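Long-range contact in VP1 (Merkel cell polyomavirus, PDB 4FMH), which forms the pentameric units of the Merkel cell polyomavirus capsid and, through its jelly-roll domain, binds sialylated glycans, consistent with a role in attachment to host cells: residues B[65-73]-B[189-200]. Numbering follows the deposited sequence.
Sequences ENLPAYSVA and LDKDGNYPIEVW
Leu67 meets Glu198 through one methyl, CD2, which lies 3.8 Å from the carboxylate carbon CD; OE2 bonds Tyr155 of the same chain and OE1 His111 of a neighbouring subunit. At Pro68 the carbonyl O accepts from Ile197 N at 2.9 Å, and a water links the same O to Glu198 N. Ala69 pairs with Pro196 in a single beta bridge (CA to CA 4.1 Å), flanked by that bond and by Tyr70 N to Tyr195 O. Tyr70, its CG beside its own backbone N (chi1 -71°), turns one ring face to Ile197 CG1, 4.0 Å from the centroid and 8° off the normal, a CH-pi contact. The Tyr70 OH donates to Trp200 O (2.7 Å), at the ring edge, and also bonds to Tyr132. Gly193 N, in the type II turn 191-194, donates to Tyr70 O at 3.0 Å. At Val72, CG1 packs on Leu189 CD1 (3.9 Å), while the backbone N donates to the anti lone pair of Asp192 OD1 (3.0 Å). Backbone and side-chain bonds thus tie the loop between strands 186-189 and 200-202 to the lead-in of jelly-roll strand 71-76; the Asp192 carboxylate, shared between Val72 N on OD1 and Arg31 on OD2, is fixed in rotation.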
loop_
_atom_site.group_PDB
_atom_site.type_symbol
_atom_site.label_atom_id
_atom_site.label_comp_id
_atom_site.label_asym_id
_atom_site.label_seq_id
_atom_site.Cartn_x
_atom_site.Cartn_y
_atom_site.Cartn_z
ATOM N N GLU B 65 15.398 -17.378 -25.626
ATOM C CA GLU B 65 14.255 -17.880 -24.859
ATOM C C GLU B 65 14.217 -17.329 -23.433
ATOM O O GLU B 65 13.202 -17.441 -22.754
ATOM C CB GLU B 65 14.239 -19.409 -24.837
ATOM C CG GLU B 65 13.875 -20.071 -26.173
ATOM C CD GLU B 65 15.004 -20.066 -27.202
ATOM O OE1 GLU B 65 16.186 -19.855 -26.833
ATOM O OE2 GLU B 65 14.699 -20.277 -28.396
ATOM N N ASN B 66 15.321 -16.721 -22.999
ATOM C CA ASN B 66 15.417 -16.145 -21.658
ATOM C C ASN B 66 15.350 -14.622 -21.631
ATOM O O ASN B 66 15.686 -13.989 -20.617
ATOM C CB ASN B 66 16.675 -16.653 -20.951
ATOM C CG ASN B 66 16.487 -18.040 -20.361
ATOM O OD1 ASN B 66 15.385 -18.597 -20.386
ATOM N ND2 ASN B 66 17.562 -18.605 -19.831
ATOM N N LEU B 67 14.883 -14.045 -22.739
ATOM C CA LEU B 67 14.837 -12.601 -22.903
ATOM C C LEU B 67 13.421 -12.101 -23.251
ATOM O O LEU B 67 13.118 -11.857 -24.437
ATOM C CB LEU B 67 15.870 -12.163 -23.961
ATOM C CG LEU B 67 17.345 -12.508 -23.663
ATOM C CD1 LEU B 67 18.247 -12.313 -24.883
ATOM C CD2 LEU B 67 17.886 -11.722 -22.452
ATOM N N PRO B 68 12.543 -11.956 -22.222
ATOM C CA PRO B 68 11.217 -11.377 -22.460
ATOM C C PRO B 68 11.339 -10.038 -23.178
ATOM O O PRO B 68 12.239 -9.236 -22.881
ATOM C CB PRO B 68 10.643 -11.197 -21.044
ATOM C CG PRO B 68 11.317 -12.274 -20.245
ATOM C CD PRO B 68 12.722 -12.348 -20.809
ATOM N N ALA B 69 10.451 -9.819 -24.138
ATOM C CA ALA B 69 10.521 -8.648 -24.995
ATOM C C ALA B 69 9.170 -7.936 -25.014
ATOM O O ALA B 69 8.154 -8.511 -24.618
ATOM C CB ALA B 69 10.943 -9.067 -26.411
ATOM N N TYR B 70 9.175 -6.678 -25.450
ATOM C CA TYR B 70 7.955 -5.893 -25.568
ATOM C C TYR B 70 7.026 -6.453 -26.632
ATOM O O TYR B 70 7.476 -7.010 -27.642
ATOM C CB TYR B 70 8.287 -4.429 -25.885
ATOM C CG TYR B 70 8.902 -3.694 -24.714
ATOM C CD1 TYR B 70 8.103 -3.195 -23.674
ATOM C CD2 TYR B 70 10.285 -3.519 -24.630
ATOM C CE1 TYR B 70 8.675 -2.531 -22.588
ATOM C CE2 TYR B 70 10.861 -2.865 -23.556
ATOM C CZ TYR B 70 10.059 -2.372 -22.537
ATOM O OH TYR B 70 10.657 -1.721 -21.472
ATOM N N SER B 71 5.727 -6.325 -26.386
ATOM C CA SER B 71 4.730 -6.596 -27.410
ATOM C C SER B 71 4.429 -5.286 -28.103
ATOM O O SER B 71 4.453 -4.229 -27.469
ATOM C CB SER B 71 3.445 -7.177 -26.811
ATOM O OG SER B 71 3.677 -8.475 -26.303
ATOM N N VAL B 72 4.159 -5.353 -29.403
ATOM C CA VAL B 72 3.795 -4.158 -30.164
ATOM C C VAL B 72 2.977 -4.504 -31.408
ATOM O O VAL B 72 3.206 -5.526 -32.067
ATOM C CB VAL B 72 5.035 -3.247 -30.492
ATOM C CG1 VAL B 72 6.195 -4.057 -31.013
ATOM C CG2 VAL B 72 4.678 -2.121 -31.467
ATOM N N ALA B 73 1.991 -3.660 -31.689
ATOM C CA ALA B 73 1.246 -3.728 -32.941
ATOM C C ALA B 73 1.042 -2.329 -33.498
ATOM O O ALA B 73 0.906 -1.363 -32.740
ATOM C CB ALA B 73 -0.103 -4.427 -32.738
ATOM N N LEU B 189 10.608 1.192 -30.850
ATOM C CA LEU B 189 9.896 -0.074 -30.675
ATOM C C LEU B 189 9.009 -0.349 -31.891
ATOM O O LEU B 189 7.834 0.041 -31.941
ATOM C CB LEU B 189 9.095 -0.082 -29.363
ATOM C CG LEU B 189 8.316 -1.346 -28.971
ATOM C CD1 LEU B 189 9.182 -2.615 -29.013
ATOM C CD2 LEU B 189 7.701 -1.164 -27.605
ATOM N N ASP B 190 9.591 -1.015 -32.880
ATOM C CA ASP B 190 8.930 -1.189 -34.171
ATOM C C ASP B 190 8.780 -2.656 -34.585
ATOM O O ASP B 190 8.367 -2.950 -35.709
ATOM C CB ASP B 190 9.664 -0.381 -35.253
ATOM C CG ASP B 190 11.136 -0.762 -35.386
ATOM O OD1 ASP B 190 11.546 -1.831 -34.881
ATOM O OD2 ASP B 190 11.892 0.018 -36.007
ATOM N N LYS B 191 9.113 -3.568 -33.673
ATOM C CA LYS B 191 9.047 -4.996 -33.959
ATOM C C LYS B 191 8.623 -5.787 -32.725
ATOM O O LYS B 191 9.271 -5.715 -31.676
ATOM C CB LYS B 191 10.402 -5.488 -34.455
ATOM C CG LYS B 191 10.364 -6.761 -35.285
ATOM C CD LYS B 191 11.767 -7.370 -35.408
ATOM C CE LYS B 191 12.671 -6.661 -36.425
ATOM N NZ LYS B 191 12.931 -5.211 -36.178
ATOM N N ASP B 192 7.532 -6.536 -32.872
ATOM C CA ASP B 192 6.963 -7.365 -31.804
ATOM C C ASP B 192 7.931 -8.470 -31.406
ATOM O O ASP B 192 8.472 -9.172 -32.263
ATOM C CB ASP B 192 5.628 -7.957 -32.278
ATOM C CG ASP B 192 4.929 -8.784 -31.216
ATOM O OD1 ASP B 192 4.475 -8.208 -30.203
ATOM O OD2 ASP B 192 4.802 -10.012 -31.413
ATOM N N GLY B 193 8.162 -8.603 -30.101
ATOM C CA GLY B 193 8.983 -9.683 -29.560
ATOM C C GLY B 193 10.462 -9.672 -29.905
ATOM O O GLY B 193 11.101 -10.725 -29.879
ATOM N N ASN B 194 11.019 -8.495 -30.203
ATOM C CA ASN B 194 12.440 -8.379 -30.557
ATOM C C ASN B 194 13.285 -7.381 -29.765
ATOM O O ASN B 194 14.506 -7.315 -29.945
ATOM C CB ASN B 194 12.605 -8.112 -32.054
ATOM C CG ASN B 194 12.982 -9.353 -32.820
ATOM O OD1 ASN B 194 14.163 -9.705 -32.917
ATOM N ND2 ASN B 194 11.979 -10.035 -33.374
ATOM N N TYR B 195 12.645 -6.606 -28.897
ATOM C CA TYR B 195 13.361 -5.645 -28.081
ATOM C C TYR B 195 13.271 -6.117 -26.634
ATOM O O TYR B 195 12.198 -6.037 -26.034
ATOM C CB TYR B 195 12.760 -4.246 -28.248
ATOM C CG TYR B 195 13.068 -3.620 -29.593
ATOM C CD1 TYR B 195 12.241 -3.840 -30.694
ATOM C CD2 TYR B 195 14.191 -2.815 -29.760
ATOM C CE1 TYR B 195 12.527 -3.267 -31.937
ATOM C CE2 TYR B 195 14.491 -2.237 -30.994
ATOM C CZ TYR B 195 13.654 -2.470 -32.076
ATOM O OH TYR B 195 13.945 -1.904 -33.295
ATOM N N PRO B 196 14.383 -6.656 -26.084
ATOM C CA PRO B 196 14.315 -7.203 -24.722
ATOM C C PRO B 196 14.031 -6.136 -23.672
ATOM O O PRO B 196 14.601 -5.042 -23.700
ATOM C CB PRO B 196 15.706 -7.812 -24.501
ATOM C CG PRO B 196 16.242 -8.071 -25.903
ATOM C CD PRO B 196 15.693 -6.910 -26.713
ATOM N N ILE B 197 13.140 -6.482 -22.754
ATOM C CA ILE B 197 12.782 -5.629 -21.640
ATOM C C ILE B 197 13.998 -5.273 -20.769
ATOM O O ILE B 197 14.137 -4.118 -20.339
ATOM C CB ILE B 197 11.658 -6.288 -20.819
ATOM C CG1 ILE B 197 10.383 -6.393 -21.677
ATOM C CG2 ILE B 197 11.403 -5.534 -19.500
ATOM C CD1 ILE B 197 9.378 -7.445 -21.179
ATOM N N GLU B 198 14.889 -6.242 -20.532
ATOM C CA GLU B 198 16.056 -6.007 -19.672
ATOM C C GLU B 198 17.107 -5.098 -20.325
ATOM O O GLU B 198 18.085 -4.701 -19.687
ATOM C CB GLU B 198 16.689 -7.331 -19.211
ATOM C CG GLU B 198 17.594 -8.012 -20.258
ATOM C CD GLU B 198 18.361 -9.195 -19.669
ATOM O OE1 GLU B 198 17.731 -10.026 -18.983
ATOM O OE2 GLU B 198 19.589 -9.295 -19.892
ATOM N N VAL B 199 16.899 -4.768 -21.596
ATOM C CA VAL B 199 17.821 -3.892 -22.310
ATOM C C VAL B 199 17.227 -2.499 -22.547
ATOM O O VAL B 199 17.950 -1.504 -22.513
ATOM C CB VAL B 199 18.241 -4.497 -23.671
ATOM C CG1 VAL B 199 19.122 -3.518 -24.442
ATOM C CG2 VAL B 199 18.958 -5.827 -23.474
ATOM N N TRP B 200 15.917 -2.447 -22.797
ATOM C CA TRP B 200 15.255 -1.235 -23.306
ATOM C C TRP B 200 14.140 -0.748 -22.393
ATOM O O TRP B 200 13.313 -1.540 -21.922
ATOM C CB TRP B 200 14.649 -1.499 -24.686
ATOM C CG TRP B 200 15.625 -1.923 -25.739
ATOM C CD1 TRP B 200 15.779 -3.175 -26.253
ATOM C CD2 TRP B 200 16.577 -1.089 -26.414
ATOM N NE1 TRP B 200 16.776 -3.180 -27.200
ATOM C CE2 TRP B 200 17.276 -1.911 -27.326
ATOM C CE3 TRP B 200 16.901 0.273 -26.340
ATOM C CZ2 TRP B 200 18.286 -1.416 -28.165
ATOM C CZ3 TRP B 200 17.911 0.763 -27.166
ATOM C CH2 TRP B 200 18.593 -0.085 -28.063
HETATM O O HOH W 1 15.429 -11.218 -19.253
HETATM O O HOH W 2 14.570 -9.223 -21.286
HETATM O O HOH W 3 9.782 -6.076 -28.974
#